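Local structure of ferrichrome ABC transporter substrate-binding protein (Staphylococcus pseudintermedius, 5FLY) at residues A[254-259]-A[265-270]; A[158-163]-A[169-174]; A[85-90]-A[95-100]. The protein probably binds ferric siderophores of the ferrichrome type and delivers them to an ABC transporter for iron uptake, as a class III solute-binding protein. All blocks are in the same frame, centred on the assembly; numbering follows the deposited sequence.

Contact 1. Residues A[254-259]-A[265-270]. With 7PG (2,5,8,11,14,17,20,23-octaoxapentacosan-25-ol), chain P.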
loop_
_atom_site.group_PDB
_atom_site.type_symbol
_atom_site.label_atom_id
_atom_site.label_comp_id
_atom_site.label_asym_id
_atom_site.label_seq_id
_atom_site.Cartn_x
_atom_site.Cartn_y
_atom_site.Cartn_z
ATOM N N SER A 254 6.397 9.199 -4.777
ATOM C CA SER A 254 5.905 8.570 -3.562
ATOM C C SER A 254 4.395 8.740 -3.377
ATOM O O SER A 254 3.754 7.825 -2.876
ATOM C CB SER A 254 6.656 9.102 -2.336
ATOM O OG SER A 254 6.602 10.501 -2.263
ATOM N N SER A 255 3.819 9.866 -3.805
ATOM C CA SER A 255 2.389 10.105 -3.584
ATOM C C SER A 255 1.552 9.132 -4.406
ATOM O O SER A 255 0.428 8.821 -4.027
ATOM C CB SER A 255 2.011 11.548 -3.913
ATOM O OG SER A 255 2.037 11.813 -5.302
ATOM N N VAL A 256 2.105 8.667 -5.526
ATOM C CA VAL A 256 1.446 7.656 -6.339
ATOM C C VAL A 256 1.639 6.276 -5.723
ATOM O O VAL A 256 0.734 5.443 -5.739
ATOM C CB VAL A 256 1.997 7.662 -7.785
ATOM C CG1 VAL A 256 1.561 6.413 -8.560
ATOM C CG2 VAL A 256 1.539 8.914 -8.510
ATOM N N TYR A 257 2.827 6.040 -5.172
ATOM C CA TYR A 257 3.257 4.695 -4.765
ATOM C C TYR A 257 2.914 4.276 -3.329
ATOM O O TYR A 257 3.139 3.123 -2.964
ATOM C CB TYR A 257 4.773 4.582 -4.959
ATOM C CG TYR A 257 5.193 4.136 -6.337
ATOM C CD1 TYR A 257 5.045 4.969 -7.444
ATOM C CD2 TYR A 257 5.730 2.878 -6.535
ATOM C CE1 TYR A 257 5.421 4.551 -8.703
ATOM C CE2 TYR A 257 6.105 2.450 -7.790
ATOM C CZ TYR A 257 5.948 3.301 -8.870
ATOM O OH TYR A 257 6.326 2.891 -10.120
ATOM N N TRP A 258 2.394 5.181 -2.507
ATOM C CA TRP A 258 2.168 4.837 -1.100
ATOM C C TRP A 258 1.235 3.648 -0.902
ATOM O O TRP A 258 1.441 2.851 0.012
ATOM C CB TRP A 258 1.586 6.010 -0.320
ATOM C CG TRP A 258 2.564 7.075 0.025
ATOM C CD1 TRP A 258 3.877 6.911 0.364
ATOM C CD2 TRP A 258 2.311 8.481 0.035
ATOM N NE1 TRP A 258 4.458 8.138 0.591
ATOM C CE2 TRP A 258 3.515 9.117 0.395
ATOM C CE3 TRP A 258 1.175 9.270 -0.223
ATOM C CZ2 TRP A 258 3.620 10.500 0.504
ATOM C CZ3 TRP A 258 1.288 10.654 -0.114
ATOM C CH2 TRP A 258 2.499 11.248 0.244
ATOM N N TYR A 259 0.189 3.553 -1.717
ATOM C CA TYR A 259 -0.907 2.613 -1.445
ATOM C C TYR A 259 -0.748 1.258 -2.166
ATOM O O TYR A 259 0.153 1.084 -2.989
ATOM C CB TYR A 259 -2.243 3.303 -1.790
ATOM C CG TYR A 259 -2.463 4.473 -0.853
ATOM C CD1 TYR A 259 -2.830 4.247 0.462
ATOM C CD2 TYR A 259 -2.234 5.781 -1.254
ATOM C CE1 TYR A 259 -3.001 5.289 1.353
ATOM C CE2 TYR A 259 -2.395 6.840 -0.358
ATOM C CZ TYR A 259 -2.774 6.577 0.941
ATOM O OH TYR A 259 -2.939 7.602 1.845
ATOM N N LEU A 265 -2.140 -0.403 -7.609
ATOM C CA LEU A 265 -1.429 -1.581 -8.096
ATOM C C LEU A 265 -1.316 -1.553 -9.621
ATOM O O LEU A 265 -0.247 -1.808 -10.162
ATOM C CB LEU A 265 -2.118 -2.864 -7.623
ATOM C CG LEU A 265 -1.994 -3.240 -6.145
ATOM C CD1 LEU A 265 -2.953 -4.402 -5.803
ATOM C CD2 LEU A 265 -0.563 -3.598 -5.758
ATOM N N ASP A 266 -2.397 -1.213 -10.320
ATOM C CA ASP A 266 -2.338 -1.162 -11.789
ATOM C C ASP A 266 -1.319 -0.126 -12.268
ATOM O O ASP A 266 -0.503 -0.403 -13.144
ATOM C CB ASP A 266 -3.719 -0.855 -12.390
ATOM C CG ASP A 266 -4.667 -2.055 -12.361
ATOM O OD1 ASP A 266 -4.189 -3.209 -12.243
ATOM O OD2 ASP A 266 -5.902 -1.838 -12.487
ATOM N N VAL A 267 -1.354 1.058 -11.669
ATOM C CA VAL A 267 -0.465 2.136 -12.057
ATOM C C VAL A 267 0.997 1.796 -11.765
ATOM O O VAL A 267 1.879 1.990 -12.625
ATOM C CB VAL A 267 -0.860 3.441 -11.333
ATOM C CG1 VAL A 267 0.148 4.552 -11.595
ATOM C CG2 VAL A 267 -2.242 3.873 -11.800
ATOM N N ILE A 268 1.267 1.294 -10.567
ATOM C CA ILE A 268 2.656 1.056 -10.176
ATOM C C ILE A 268 3.220 -0.182 -10.890
ATOM O O ILE A 268 4.414 -0.246 -11.155
ATOM C CB ILE A 268 2.827 0.901 -8.642
ATOM C CG1 ILE A 268 2.023 -0.269 -8.088
ATOM C CG2 ILE A 268 2.449 2.191 -7.935
ATOM C CD1 ILE A 268 2.427 -0.665 -6.665
ATOM N N ARG A 269 2.366 -1.149 -11.212
ATOM C CA ARG A 269 2.801 -2.321 -11.958
ATOM C C ARG A 269 3.337 -1.839 -13.290
ATOM O O ARG A 269 4.427 -2.212 -13.714
ATOM C CB ARG A 269 1.661 -3.314 -12.185
ATOM C CG ARG A 269 2.067 -4.565 -12.941
ATOM C CD ARG A 269 0.869 -5.302 -13.560
ATOM N NE ARG A 269 0.127 -4.459 -14.497
ATOM C CZ ARG A 269 0.500 -4.208 -15.750
ATOM N NH1 ARG A 269 1.599 -4.745 -16.246
ATOM N NH2 ARG A 269 -0.232 -3.403 -16.508
ATOM N N LYS A 270 2.557 -0.983 -13.935
ATOM C CA LYS A 270 2.905 -0.500 -15.266
ATOM C C LYS A 270 4.184 0.316 -15.239
ATOM O O LYS A 270 5.086 0.125 -16.076
ATOM C CB LYS A 270 1.756 0.336 -15.836
ATOM C CG LYS A 270 1.814 0.559 -17.328
ATOM C CD LYS A 270 0.638 1.397 -17.809
ATOM C CE LYS A 270 -0.699 0.683 -17.650
ATOM N NZ LYS A 270 -1.829 1.527 -18.147
HETATM C C2 7PG P . 0.993 7.698 3.915
HETATM O O1 7PG P . 1.902 8.721 3.616
HETATM C C3 7PG P . 3.235 8.367 3.849
HETATM C C4 7PG P . 3.708 8.955 5.176
HETATM O O2 7PG P . 5.107 8.933 5.264
HETATM C C5 7PG P . 5.689 7.682 5.037
HETATM C C6 7PG P . 6.905 7.459 5.931
HETATM O O3 7PG P . 6.981 6.103 6.283
HETATM C C7 7PG P . 6.237 5.710 7.403
HETATM C C8 7PG P . 6.170 4.181 7.448
HETATM O O4 7PG P . 5.327 3.701 8.466
HETATM C C9 7PG P . 4.006 4.136 8.379
HETATM C C10 7PG P . 2.997 3.162 8.993
HETATM O O5 7PG P . 1.810 3.300 8.253
HETATM C C11 7PG P . 0.822 2.317 8.408
HETATM C C12 7PG P . -0.086 2.322 7.174
HETATM O O6 7PG P . -0.029 1.082 6.515
HETATM C C13 7PG P . 0.806 0.983 5.394
HETATM C C14 7PG P . 0.233 1.795 4.237
HETATM O O7 7PG P . 0.358 1.047 3.062
HETATM C C15 7PG P . -0.615 1.305 2.086
#
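Ile268 sets its CG2 methyl squarely over one face of the Tyr257 ring, 3.5 Å from the ring centroid and only 5° off the ring normal, a textbook CH-pi contact through which the short helix 254-257 packs against helix 262-278. Because the methyl is so well centred, its distances to the six ring carbons are almost equal, the shortest being 3.6 Å from Ile268 CG2 to Tyr257 CD2. Ile268 CB follows toward the phenol end and comes within 3.7 Å of Tyr257 CE2. Beside this pair, Val256 CG1 meets Val267 CG1 at 3.8 Å, the two valines crossing at about a right angle. With CG1 anti to the backbone N in both (chi1 167° in Val256), it is the CG1 methyls that meet.

A second shell surrounds these groups. The hydroxyl of Tyr257 hydrogen-bonds to Asp271 OD2, farther along helix 262-278, so the helix that supplies the methyl over the ring also holds its polar end. Pro57 and Val58 of helix 57-62 pack on Val256, while Val181 of helix 179-185 touches Ile268.

Trp258, next in the chain, turns away from this interface into the ligand pocket. Its indole is sandwiched: Ser254 O lies above one face near the rim, and O1 of the bound polyether sits 3.5 Å above the opposite face, over its centre. Trp258 NE1 is held by a hydrogen bond to Glu162 OE2. The Trp258 carbonyl O also approaches C15 of the polyether, at 3.3 Å.

With no hydrogen bond between the segments, methyl-ring and methyl-methyl contacts make this an apolar seam, with one phenol hydroxyl pinned at its margin, placed directly behind a turn whose aromatic residues meet the ligand.

Contact 2. Residues A[158-163]-A[169-174]; sequences VTIFED and YAYGKN. With 7PG (2,5,8,11,14,17,20,23-octaoxapentacosan-25-ol), chain P.
Strands 158-163 and 169-171 run antiparallel, their directions 146° apart, with Glu162 and Tyr169 as a hydrogen-bonded pair and Phe161 and Ala170 as the adjoining non-hydrogen-bonded pair. Glu162 N donates to Tyr169 O at 2.8 Å, and Tyr169 N returns a bond of 2.9 Å to Glu162 O. Farther along, where the strands part, a water carries the pairing on by accepting from Ile160 N and donating to Tyr171 O.

On the face of Glu162, its extended side chain starts with CG opposite the backbone N (chi1 174°) and reaches across to Tyr171 at a slant. Glu162 CB lies at the edge of the Tyr171 ring, while OE1 receives the Tyr171 OH in a short bond of 2.5 Å, on the anti side and 28° out of the carboxylate plane. OE1 also forms a salt bridge with Arg177 NE, so this one oxygen has two grips, which would favour the charged carboxylate. Tyr169 offers a ring face to the polyether, whose O3 stands 3.8 Å above the ring centre. On the reverse face of the sheet Phe161 CD1 packs on Ala170 CB at 4.0 Å.

This is a beta hairpin within a mixed sheet, one of whose faces lends Glu162, Tyr169 and Tyr171 to the ligand pocket, consistent with the siderophore cleft of class III binding proteins.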
loop_
_atom_site.group_PDB
_atom_site.type_symbol
_atom_site.label_atom_id
_atom_site.label_comp_id
_atom_site.label_asym_id
_atom_site.label_seq_id
_atom_site.Cartn_x
_atom_site.Cartn_y
_atom_site.Cartn_z
ATOM N N VAL A 158 16.158 -6.123 -5.037
ATOM C CA VAL A 158 15.756 -4.713 -5.086
ATOM C C VAL A 158 15.565 -4.188 -3.665
ATOM O O VAL A 158 15.198 -4.923 -2.740
ATOM C CB VAL A 158 14.470 -4.515 -5.936
ATOM C CG1 VAL A 158 13.329 -5.317 -5.397
ATOM C CG2 VAL A 158 14.099 -3.026 -6.043
ATOM N N THR A 159 15.890 -2.910 -3.518
ATOM C CA THR A 159 15.732 -2.149 -2.292
ATOM C C THR A 159 14.850 -0.949 -2.567
ATOM O O THR A 159 15.050 -0.268 -3.581
ATOM C CB THR A 159 17.098 -1.662 -1.773
ATOM O OG1 THR A 159 17.905 -2.799 -1.443
ATOM C CG2 THR A 159 16.934 -0.724 -0.557
ATOM N N ILE A 160 13.868 -0.703 -1.696
ATOM C CA ILE A 160 13.044 0.499 -1.783
ATOM C C ILE A 160 13.388 1.419 -0.635
ATOM O O ILE A 160 13.188 1.064 0.534
ATOM C CB ILE A 160 11.518 0.202 -1.736
ATOM C CG1 ILE A 160 11.121 -0.883 -2.737
ATOM C CG2 ILE A 160 10.732 1.476 -2.005
ATOM C CD1 ILE A 160 9.793 -1.513 -2.428
ATOM N N PHE A 161 13.925 2.583 -0.970
ATOM C CA PHE A 161 14.051 3.675 -0.019
ATOM C C PHE A 161 12.942 4.707 -0.246
ATOM O O PHE A 161 12.482 4.905 -1.379
ATOM C CB PHE A 161 15.405 4.355 -0.134
ATOM C CG PHE A 161 16.580 3.485 0.276
ATOM C CD1 PHE A 161 16.673 2.927 1.552
ATOM C CD2 PHE A 161 17.614 3.260 -0.622
ATOM C CE1 PHE A 161 17.783 2.147 1.904
ATOM C CE2 PHE A 161 18.711 2.484 -0.278
ATOM C CZ PHE A 161 18.800 1.930 0.987
ATOM N N GLU A 162 12.487 5.344 0.831
ATOM C CA GLU A 162 11.654 6.537 0.681
ATOM C C GLU A 162 12.281 7.715 1.401
ATOM O O GLU A 162 12.674 7.610 2.564
ATOM C CB GLU A 162 10.233 6.320 1.211
ATOM C CG GLU A 162 9.393 7.604 1.186
ATOM C CD GLU A 162 7.925 7.388 1.485
ATOM O OE1 GLU A 162 7.540 6.264 1.896
ATOM O OE2 GLU A 162 7.155 8.354 1.305
ATOM N N ASP A 163 12.352 8.825 0.675
ATOM C CA ASP A 163 12.781 10.129 1.175
ATOM C C ASP A 163 11.530 10.877 1.652
ATOM O O ASP A 163 10.674 11.251 0.850
ATOM C CB ASP A 163 13.539 10.868 0.050
ATOM C CG ASP A 163 13.697 12.370 0.291
ATOM O OD1 ASP A 163 14.081 12.771 1.407
ATOM O OD2 ASP A 163 13.476 13.152 -0.673
ATOM N N TYR A 169 13.355 5.910 4.786
ATOM C CA TYR A 169 12.665 4.684 5.177
ATOM C C TYR A 169 12.965 3.554 4.191
ATOM O O TYR A 169 13.238 3.819 3.034
ATOM C CB TYR A 169 11.160 4.947 5.268
ATOM C CG TYR A 169 10.871 6.021 6.296
ATOM C CD1 TYR A 169 10.728 5.693 7.638
ATOM C CD2 TYR A 169 10.800 7.357 5.931
ATOM C CE1 TYR A 169 10.490 6.657 8.585
ATOM C CE2 TYR A 169 10.575 8.338 6.877
ATOM C CZ TYR A 169 10.416 7.978 8.203
ATOM O OH TYR A 169 10.180 8.946 9.160
ATOM N N ALA A 170 12.957 2.310 4.656
ATOM C CA ALA A 170 13.017 1.158 3.754
ATOM C C ALA A 170 11.912 0.184 4.119
ATOM O O ALA A 170 11.474 0.143 5.270
ATOM C CB ALA A 170 14.388 0.481 3.810
ATOM N N TYR A 171 11.459 -0.601 3.147
ATOM C CA TYR A 171 10.233 -1.398 3.328
ATOM C C TYR A 171 10.403 -2.899 3.216
ATOM O O TYR A 171 11.292 -3.394 2.516
ATOM C CB TYR A 171 9.183 -0.905 2.329
ATOM C CG TYR A 171 8.892 0.537 2.609
ATOM C CD1 TYR A 171 8.179 0.896 3.742
ATOM C CD2 TYR A 171 9.409 1.547 1.805
ATOM C CE1 TYR A 171 7.950 2.218 4.050
ATOM C CE2 TYR A 171 9.184 2.874 2.108
ATOM C CZ TYR A 171 8.447 3.200 3.235
ATOM O OH TYR A 171 8.204 4.507 3.574
ATOM N N GLY A 172 9.581 -3.602 3.993
ATOM C CA GLY A 172 9.384 -5.030 3.850
ATOM C C GLY A 172 8.538 -5.364 2.632
ATOM O O GLY A 172 8.304 -4.507 1.784
ATOM N N LYS A 173 8.051 -6.604 2.540
ATOM C CA LYS A 173 7.381 -7.037 1.316
ATOM C C LYS A 173 5.933 -6.554 1.162
ATOM O O LYS A 173 5.351 -6.720 0.093
ATOM C CB LYS A 173 7.423 -8.565 1.214
ATOM C CG LYS A 173 8.846 -9.112 1.129
ATOM C CD LYS A 173 8.870 -10.605 0.776
ATOM C CE LYS A 173 10.302 -11.117 0.589
ATOM N NZ LYS A 173 11.072 -11.066 1.874
ATOM N N ASN A 174 5.350 -5.946 2.189
ATOM C CA ASN A 174 3.940 -5.553 2.110
ATOM C C ASN A 174 3.671 -4.261 2.882
ATOM O O ASN A 174 2.846 -4.246 3.804
ATOM C CB ASN A 174 3.058 -6.711 2.640
ATOM C CG ASN A 174 1.634 -6.699 2.078
ATOM O OD1 ASN A 174 1.311 -7.462 1.165
ATOM N ND2 ASN A 174 0.769 -5.880 2.655
HETATM C C2 7PG P . 0.993 7.698 3.915
HETATM O O1 7PG P . 1.902 8.721 3.616
HETATM C C3 7PG P . 3.235 8.367 3.849
HETATM C C4 7PG P . 3.708 8.955 5.176
HETATM O O2 7PG P . 5.107 8.933 5.264
HETATM C C5 7PG P . 5.689 7.682 5.037
HETATM C C6 7PG P . 6.905 7.459 5.931
HETATM O O3 7PG P . 6.981 6.103 6.283
HETATM C C7 7PG P . 6.237 5.710 7.403
HETATM C C8 7PG P . 6.170 4.181 7.448
HETATM O O4 7PG P . 5.327 3.701 8.466
HETATM C C9 7PG P . 4.006 4.136 8.379
HETATM C C10 7PG P . 2.997 3.162 8.993
HETATM O O5 7PG P . 1.810 3.300 8.253
HETATM C C11 7PG P . 0.822 2.317 8.408
HETATM C C12 7PG P . -0.086 2.322 7.174
HETATM O O6 7PG P . -0.029 1.082 6.515
HETATM C C13 7PG P . 0.806 0.983 5.394
HETATM C C14 7PG P . 0.233 1.795 4.237
HETATM O O7 7PG P . 0.358 1.047 3.062
HETATM C C15 7PG P . -0.615 1.305 2.086
HETATM O O HOH W 1 12.515 -2.453 0.230
#

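Contact 3. Residues A[85-90]-A[95-100]; sequences IITYNT and DKLKKI
Ile85 reaches across to two residues of helix 95-100 with a single atom, its terminal methyl. CD1 comes to 3.6 Å from the carbonyl O of Leu97, 4.0 Å from Ile100 CB and 4.2 Å from Leu97 CB, so it settles between the two CB atoms, against the Leu97 carbonyl oxygen. The chain is stretched for this reach: CG1 stands opposite the carbonyl carbon (chi1 -60°) and CD1 continues outward from it (chi2 164°). Ile100 N donates to the Leu97 carbonyl O at 2.8 Å, while on the Ile85 side the methyl is what this oxygen meets of segment 85-90. Val77, on helix 74-79, also packs against Ile85, and the same helix flanks Ile100 through Val74 and Ala78.

Ile86 points the other way, to the far side of the sheet, and packs there on Phe106. Strand 84-88, helix 94-100 and strand 103-106 form a beta-alpha-beta unit of the five-stranded parallel sheet, its two strands lying side by side. The helix returns almost antiparallel to the first strand, at 169°, with the axes 9.7 Å apart.

Thr87 points back toward the helix and divides its two branches between different partners. Its CG2 methyl touches Leu97 CD1 at 4.1 Å, the two side chains meeting at a slant, and OG1 hydrogen-bonds to Asp91 OD2 in the turn that leads into the helix. Asp91 in turn touches Leu97, so the acid that engages the threonine hydroxyl also borders the leucine that its methyl meets. Tyr88 makes no contact with the helix; its hydroxyl hydrogen-bonds to Thr34 OG1, a residue of the ligand pocket.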
loop_
_atom_site.group_PDB
_atom_site.type_symbol
_atom_site.label_atom_id
_atom_site.label_comp_id
_atom_site.label_asym_id
_atom_site.label_seq_id
_atom_site.Cartn_x
_atom_site.Cartn_y
_atom_site.Cartn_z
ATOM N N ILE A 85 -18.143 1.847 9.551
ATOM C CA ILE A 85 -16.943 2.677 9.576
ATOM C C ILE A 85 -15.713 1.786 9.471
ATOM O O ILE A 85 -15.660 0.762 10.130
ATOM C CB ILE A 85 -16.866 3.505 10.871
ATOM C CG1 ILE A 85 -18.085 4.434 10.980
ATOM C CG2 ILE A 85 -15.563 4.287 10.935
ATOM C CD1 ILE A 85 -18.303 4.993 12.373
ATOM N N ILE A 86 -14.768 2.161 8.603
ATOM C CA ILE A 86 -13.519 1.435 8.405
ATOM C C ILE A 86 -12.367 2.321 8.834
ATOM O O ILE A 86 -12.252 3.445 8.380
ATOM C CB ILE A 86 -13.287 1.031 6.916
ATOM C CG1 ILE A 86 -14.517 0.349 6.323
ATOM C CG2 ILE A 86 -12.021 0.158 6.776
ATOM C CD1 ILE A 86 -14.901 -0.927 6.992
ATOM N N THR A 87 -11.518 1.820 9.727
ATOM C CA THR A 87 -10.350 2.581 10.157
ATOM C C THR A 87 -9.214 1.627 10.500
ATOM O O THR A 87 -9.268 0.440 10.155
ATOM C CB THR A 87 -10.678 3.503 11.371
ATOM O OG1 THR A 87 -9.607 4.443 11.558
ATOM C CG2 THR A 87 -10.957 2.693 12.646
ATOM N N TYR A 88 -8.172 2.152 11.139
ATOM C CA TYR A 88 -7.041 1.337 11.604
ATOM C C TYR A 88 -7.142 1.135 13.096
ATOM O O TYR A 88 -7.714 1.959 13.805
ATOM C CB TYR A 88 -5.682 1.988 11.327
ATOM C CG TYR A 88 -5.340 2.348 9.906
ATOM C CD1 TYR A 88 -4.993 1.383 8.969
ATOM C CD2 TYR A 88 -5.287 3.678 9.529
ATOM C CE1 TYR A 88 -4.649 1.749 7.684
ATOM C CE2 TYR A 88 -4.957 4.049 8.256
ATOM C CZ TYR A 88 -4.631 3.088 7.341
ATOM O OH TYR A 88 -4.302 3.512 6.079
ATOM N N ASN A 89 -6.549 0.061 13.593
ATOM C CA ASN A 89 -6.561 -0.156 15.025
ATOM C C ASN A 89 -5.694 0.888 15.739
ATOM O O ASN A 89 -5.798 1.033 16.952
ATOM C CB ASN A 89 -6.130 -1.598 15.359
ATOM C CG ASN A 89 -4.653 -1.860 15.123
ATOM O OD1 ASN A 89 -3.997 -1.151 14.366
ATOM N ND2 ASN A 89 -4.133 -2.908 15.762
ATOM N N THR A 90 -4.903 1.665 14.996
ATOM C CA THR A 90 -4.118 2.757 15.580
ATOM C C THR A 90 -4.966 3.997 15.877
ATOM O O THR A 90 -4.513 4.916 16.564
ATOM C CB THR A 90 -2.966 3.190 14.660
ATOM O OG1 THR A 90 -3.486 3.504 13.361
ATOM C CG2 THR A 90 -1.919 2.101 14.544
ATOM N N ASP A 95 -13.131 3.918 20.070
ATOM C CA ASP A 95 -14.249 3.703 20.987
ATOM C C ASP A 95 -15.393 4.670 20.649
ATOM O O ASP A 95 -16.552 4.292 20.737
ATOM C CB ASP A 95 -13.824 3.860 22.461
ATOM C CG ASP A 95 -14.826 3.200 23.448
ATOM O OD1 ASP A 95 -14.837 1.959 23.567
ATOM O OD2 ASP A 95 -15.607 3.904 24.120
ATOM N N LYS A 96 -15.054 5.893 20.237
ATOM C CA LYS A 96 -16.064 6.888 19.861
ATOM C C LYS A 96 -16.777 6.445 18.577
ATOM O O LYS A 96 -18.001 6.524 18.469
ATOM C CB LYS A 96 -15.429 8.272 19.668
ATOM C CG LYS A 96 -14.989 8.976 20.971
ATOM C CD LYS A 96 -14.222 10.273 20.689
ATOM C CE LYS A 96 -15.118 11.356 20.066
ATOM N NZ LYS A 96 -14.352 12.578 19.613
ATOM N N LEU A 97 -16.003 5.957 17.619
ATOM C CA LEU A 97 -16.556 5.510 16.338
ATOM C C LEU A 97 -17.546 4.350 16.507
ATOM O O LEU A 97 -18.616 4.334 15.887
ATOM C CB LEU A 97 -15.422 5.113 15.392
ATOM C CG LEU A 97 -14.466 6.236 14.977
ATOM C CD1 LEU A 97 -13.255 5.695 14.275
ATOM C CD2 LEU A 97 -15.167 7.221 14.069
ATOM N N LYS A 98 -17.211 3.394 17.369
ATOM C CA LYS A 98 -18.092 2.268 17.652
ATOM C C LYS A 98 -19.475 2.714 18.153
ATOM O O LYS A 98 -20.456 2.012 17.957
ATOM C CB LYS A 98 -17.432 1.332 18.675
ATOM C CG LYS A 98 -16.329 0.474 18.092
ATOM C CD LYS A 98 -15.389 -0.036 19.169
ATOM C CE LYS A 98 -15.902 -1.295 19.816
ATOM N NZ LYS A 98 -15.068 -1.639 21.011
ATOM N N LYS A 99 -19.550 3.885 18.777
ATOM C CA LYS A 99 -20.838 4.407 19.243
ATOM C C LYS A 99 -21.685 4.911 18.072
ATOM O O LYS A 99 -22.909 4.969 18.167
ATOM C CB LYS A 99 -20.644 5.540 20.261
ATOM C CG LYS A 99 -19.920 5.146 21.547
ATOM C CD LYS A 99 -19.747 6.365 22.459
ATOM C CE LYS A 99 -18.887 6.073 23.683
ATOM N NZ LYS A 99 -19.498 5.072 24.597
ATOM N N ILE A 100 -21.023 5.277 16.977
ATOM C CA ILE A 100 -21.699 5.831 15.799
ATOM C C ILE A 100 -22.231 4.731 14.894
ATOM O O ILE A 100 -23.358 4.807 14.411
ATOM C CB ILE A 100 -20.746 6.750 15.001
ATOM C CG1 ILE A 100 -20.270 7.905 15.885
ATOM C CG2 ILE A 100 -21.437 7.307 13.756
ATOM C CD1 ILE A 100 -19.099 8.667 15.319
#

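In the fold
Contacts 1 and 2 meet at the ligand: both touch the polyether, and the Trp258-Glu162 hydrogen bond ties them directly together. Contact 3 lies on the opposite side of the chain's centre from contact 2, their centres about 29 Å apart, and belongs to the parallel sheet rather than the mixed one. Contact 1 joins two helices close to the centre of the molecule and is partly buried, whereas contacts 2 and 3 are buried ones. Chemistry follows place. Contact 2 combines backbone pairing with a buried carboxylate; contacts 1 and 3 have no hydrogen bond between their segments and rest on hydrocarbon packing, aromatic-aliphatic in the first, methyl against aliphatic chain and backbone in the third.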